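Local atomic coordinates of greglin (Schistocerca gregaria, PDB entry 4GI3), a protein that inhibits serine proteases, among them subtilisin, neutrophil and pancreatic elastases, chymotrypsin and cathepsin G, but neither pancreatic trypsin nor neutrophil protease 3. Residues Cys33-Phe44 / Phe59-Lys70. Residues are numbered along the deposited sequence; the frame is centred on the assembly and turned at random.
Unlike the reference sequence in segment 33-44: Q39 (reference Ser).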
# COMPACT_ATOMS: atom_id res chain seq x y z
N CYS B 33 -4.70 11.68 -18.70
CA CYS B 33 -3.98 12.26 -19.83
C CYS B 33 -3.97 13.78 -19.75
O CYS B 33 -5.02 14.39 -19.52
CB CYS B 33 -4.59 11.76 -21.13
SG CYS B 33 -3.71 12.29 -22.61
N VAL B 34 -2.77 14.40 -19.89
CA VAL B 34 -2.60 15.85 -19.86
C VAL B 34 -1.86 16.33 -21.11
O VAL B 34 -1.09 15.57 -21.72
CB VAL B 34 -1.94 16.43 -18.57
CG1 VAL B 34 -2.72 16.07 -17.31
CG2 VAL B 34 -0.46 16.04 -18.44
N GLU B 35 -2.07 17.61 -21.46
CA GLU B 35 -1.38 18.29 -22.55
C GLU B 35 -0.56 19.38 -21.92
O GLU B 35 -1.09 20.19 -21.17
CB GLU B 35 -2.36 18.87 -23.58
CG GLU B 35 -1.65 19.40 -24.82
CD GLU B 35 -2.52 19.96 -25.93
OE1 GLU B 35 -3.76 19.78 -25.88
OE2 GLU B 35 -1.95 20.56 -26.87
N ASP B 36 0.75 19.36 -22.20
CA ASP B 36 1.73 20.31 -21.71
C ASP B 36 1.66 21.61 -22.56
O ASP B 36 0.96 21.65 -23.58
CB ASP B 36 3.14 19.64 -21.81
CG ASP B 36 4.34 20.40 -21.25
OD1 ASP B 36 4.14 21.43 -20.55
OD2 ASP B 36 5.49 19.95 -21.49
N SER B 37 2.36 22.66 -22.10
CA SER B 37 2.50 23.96 -22.75
C SER B 37 3.17 23.83 -24.13
O SER B 37 2.87 24.61 -25.04
CB SER B 37 3.31 24.90 -21.86
OG SER B 37 3.63 26.12 -22.51
N ASN B 38 4.04 22.81 -24.30
CA ASN B 38 4.75 22.53 -25.56
C ASN B 38 3.91 21.65 -26.49
O ASN B 38 4.42 21.17 -27.50
CB ASN B 38 6.14 21.91 -25.28
CG ASN B 38 6.90 22.54 -24.14
OD1 ASN B 38 7.14 23.75 -24.10
ND2 ASN B 38 7.27 21.72 -23.17
N GLN B 39 2.62 21.45 -26.14
CA GLN B 39 1.63 20.67 -26.90
C GLN B 39 1.94 19.15 -27.02
O GLN B 39 1.53 18.50 -27.98
CB GLN B 39 1.27 21.33 -28.26
CG GLN B 39 0.73 22.76 -28.14
CD GLN B 39 0.46 23.44 -29.47
OE1 GLN B 39 0.97 23.05 -30.53
NE2 GLN B 39 -0.34 24.50 -29.44
N ASP B 40 2.63 18.60 -26.00
CA ASP B 40 2.95 17.17 -25.89
C ASP B 40 1.99 16.50 -24.89
O ASP B 40 1.60 17.14 -23.90
CB ASP B 40 4.41 16.97 -25.43
CG ASP B 40 5.46 17.57 -26.35
OD1 ASP B 40 5.42 17.28 -27.57
OD2 ASP B 40 6.34 18.31 -25.85
N PHE B 41 1.63 15.23 -25.13
CA PHE B 41 0.70 14.47 -24.29
C PHE B 41 1.40 13.46 -23.37
O PHE B 41 2.17 12.62 -23.84
CB PHE B 41 -0.39 13.79 -25.12
CG PHE B 41 -1.18 14.75 -25.98
CD1 PHE B 41 -0.89 14.90 -27.33
CD2 PHE B 41 -2.19 15.52 -25.42
CE1 PHE B 41 -1.61 15.80 -28.12
CE2 PHE B 41 -2.93 16.40 -26.22
CZ PHE B 41 -2.63 16.55 -27.56
N TYR B 42 1.12 13.55 -22.05
CA TYR B 42 1.71 12.69 -21.02
C TYR B 42 0.64 12.00 -20.20
O TYR B 42 -0.27 12.67 -19.69
CB TYR B 42 2.63 13.51 -20.10
CG TYR B 42 3.80 14.15 -20.81
CD1 TYR B 42 3.75 15.48 -21.20
CD2 TYR B 42 4.95 13.42 -21.10
CE1 TYR B 42 4.82 16.08 -21.86
CE2 TYR B 42 6.02 14.01 -21.78
CZ TYR B 42 5.95 15.34 -22.16
OH TYR B 42 7.01 15.92 -22.82
N LEU B 43 0.71 10.65 -20.09
CA LEU B 43 -0.21 9.87 -19.26
C LEU B 43 0.45 9.70 -17.88
O LEU B 43 1.53 9.11 -17.78
CB LEU B 43 -0.53 8.50 -19.90
CG LEU B 43 -1.68 7.69 -19.27
CD1 LEU B 43 -3.04 8.26 -19.63
CD2 LEU B 43 -1.63 6.24 -19.72
N PHE B 44 -0.13 10.31 -16.85
CA PHE B 44 0.41 10.23 -15.49
C PHE B 44 -0.33 9.11 -14.74
O PHE B 44 -1.47 8.82 -15.07
CB PHE B 44 0.26 11.57 -14.76
CG PHE B 44 1.31 12.61 -15.06
CD1 PHE B 44 1.23 13.39 -16.21
CD2 PHE B 44 2.37 12.82 -14.19
CE1 PHE B 44 2.20 14.37 -16.48
CE2 PHE B 44 3.33 13.80 -14.45
CZ PHE B 44 3.23 14.58 -15.59
N PHE B 59 5.39 23.13 -13.92
CA PHE B 59 4.85 22.47 -15.12
C PHE B 59 3.40 22.92 -15.37
O PHE B 59 2.60 22.98 -14.43
CB PHE B 59 4.95 20.95 -14.93
CG PHE B 59 4.24 20.02 -15.89
CD1 PHE B 59 4.81 19.69 -17.12
CD2 PHE B 59 3.07 19.37 -15.51
CE1 PHE B 59 4.18 18.77 -17.97
CE2 PHE B 59 2.44 18.46 -16.38
CZ PHE B 59 3.00 18.17 -17.60
N VAL B 60 3.08 23.26 -16.65
CA VAL B 60 1.79 23.78 -17.13
C VAL B 60 1.04 22.72 -17.95
O VAL B 60 1.54 22.23 -18.97
CB VAL B 60 1.99 25.09 -17.94
CG1 VAL B 60 0.64 25.73 -18.30
CG2 VAL B 60 2.87 26.08 -17.17
N TYR B 61 -0.18 22.36 -17.50
CA TYR B 61 -0.93 21.31 -18.17
C TYR B 61 -2.46 21.58 -18.20
O TYR B 61 -2.97 22.42 -17.47
CB TYR B 61 -0.67 19.95 -17.46
CG TYR B 61 -1.26 19.92 -16.06
CD1 TYR B 61 -2.59 19.54 -15.86
CD2 TYR B 61 -0.55 20.41 -14.97
CE1 TYR B 61 -3.18 19.60 -14.60
CE2 TYR B 61 -1.13 20.48 -13.70
CZ TYR B 61 -2.44 20.06 -13.52
OH TYR B 61 -3.02 20.12 -12.28
N THR B 62 -3.15 20.81 -19.00
CA THR B 62 -4.60 20.78 -19.08
C THR B 62 -5.00 19.35 -19.31
O THR B 62 -4.37 18.66 -20.11
CB THR B 62 -5.15 21.78 -20.16
OG1 THR B 62 -6.57 21.73 -20.12
CG2 THR B 62 -4.69 21.44 -21.59
N PHE B 63 -6.07 18.88 -18.61
CA PHE B 63 -6.59 17.53 -18.84
C PHE B 63 -7.26 17.49 -20.21
O PHE B 63 -7.87 18.47 -20.64
CB PHE B 63 -7.60 17.11 -17.77
CG PHE B 63 -6.97 16.76 -16.45
CD1 PHE B 63 -7.18 17.55 -15.33
CD2 PHE B 63 -6.18 15.62 -16.31
CE1 PHE B 63 -6.58 17.24 -14.10
CE2 PHE B 63 -5.57 15.32 -15.09
CZ PHE B 63 -5.75 16.15 -14.00
N VAL B 64 -7.11 16.36 -20.89
CA VAL B 64 -7.66 16.07 -22.22
C VAL B 64 -8.17 14.62 -22.22
O VAL B 64 -7.76 13.86 -21.33
CB VAL B 64 -6.58 16.32 -23.33
CG1 VAL B 64 -6.12 17.78 -23.37
CG2 VAL B 64 -5.38 15.38 -23.21
N PRO B 65 -9.04 14.19 -23.17
CA PRO B 65 -9.47 12.78 -23.18
C PRO B 65 -8.27 11.83 -23.32
O PRO B 65 -7.24 12.19 -23.92
CB PRO B 65 -10.41 12.69 -24.39
CG PRO B 65 -10.86 14.10 -24.63
CD PRO B 65 -9.66 14.93 -24.30
N ARG B 66 -8.37 10.65 -22.70
CA ARG B 66 -7.35 9.60 -22.66
C ARG B 66 -6.76 9.25 -24.04
O ARG B 66 -5.55 9.07 -24.16
CB ARG B 66 -7.95 8.35 -22.00
CG ARG B 66 -6.92 7.37 -21.47
CD ARG B 66 -7.60 6.06 -21.19
NE ARG B 66 -6.73 5.09 -20.52
CZ ARG B 66 -6.63 4.96 -19.20
NH1 ARG B 66 -7.31 5.76 -18.39
NH2 ARG B 66 -5.84 4.03 -18.69
N GLU B 67 -7.61 9.23 -25.09
CA GLU B 67 -7.27 8.92 -26.49
C GLU B 67 -6.10 9.74 -27.06
O GLU B 67 -5.44 9.28 -27.99
CB GLU B 67 -8.51 9.02 -27.39
CG GLU B 67 -9.61 8.01 -27.06
CD GLU B 67 -10.42 8.19 -25.78
OE1 GLU B 67 -10.45 9.31 -25.22
OE2 GLU B 67 -11.04 7.19 -25.34
N MET B 68 -5.85 10.95 -26.51
CA MET B 68 -4.75 11.82 -26.94
C MET B 68 -3.38 11.27 -26.52
O MET B 68 -2.37 11.67 -27.08
CB MET B 68 -4.91 13.24 -26.34
CG MET B 68 -6.23 13.90 -26.63
SD MET B 68 -6.46 14.31 -28.37
CE MET B 68 -8.00 13.41 -28.69
N CYS B 69 -3.37 10.41 -25.48
CA CYS B 69 -2.17 9.83 -24.88
C CYS B 69 -1.83 8.44 -25.42
O CYS B 69 -2.70 7.72 -25.92
CB CYS B 69 -2.30 9.78 -23.36
SG CYS B 69 -1.92 11.34 -22.53
N LYS B 70 -0.55 8.06 -25.20
CA LYS B 70 -0.03 6.71 -25.48
C LYS B 70 -0.58 5.84 -24.34
O LYS B 70 -0.91 6.38 -23.27
CB LYS B 70 1.51 6.72 -25.46
CG LYS B 70 2.14 7.50 -26.61
CD LYS B 70 3.65 7.61 -26.44
CE LYS B 70 4.31 8.14 -27.69
NZ LYS B 70 5.80 8.12 -27.59
O HOH W 1 -7.46 13.00 -18.70
O HOH W 2 1.11 10.10 -23.93
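M68 lays its CB over one face of the F41 ring, 3.9 Å from the centroid, in a CH-pi contact; its SD lies obliquely, 5.0 Å from the same centroid, a Met-aromatic contact. On the other side of the sheet, V34 CG2 meets the edge of the F59 ring near its plane, while F44 leans obliquely against F59, the two planes 55° apart. With CG turned away from the backbone N (chi1 -175°), D36 brings its carboxylate against F59, CG 3.7 Å from CE1, and OD1 also accepts a hydrogen bond from S37 N at the turn. An alanine here is likely to cost S37 N this acceptor and leave F59 CE1 without its carboxylate neighbour. Such rings flank a small antiparallel sheet: E35 N gives a hydrogen bond in the carbonyl plane to T62 O (2.9 Å), T62 N returns one to E35 O, and V64 N bonds C33 O (3.2 Å) at this end of the pairing. The C33–C69 disulfide ties strand 33-36 to the loop after the 3-10 segment 66-68, and SG of C33 packs 3.6 Å from V64 CG2. Strand 32-36 runs between 41-44 and 61-63, and helix 47-57 packs against F44, F59, Y61 and F63 through V50, C53 and E47.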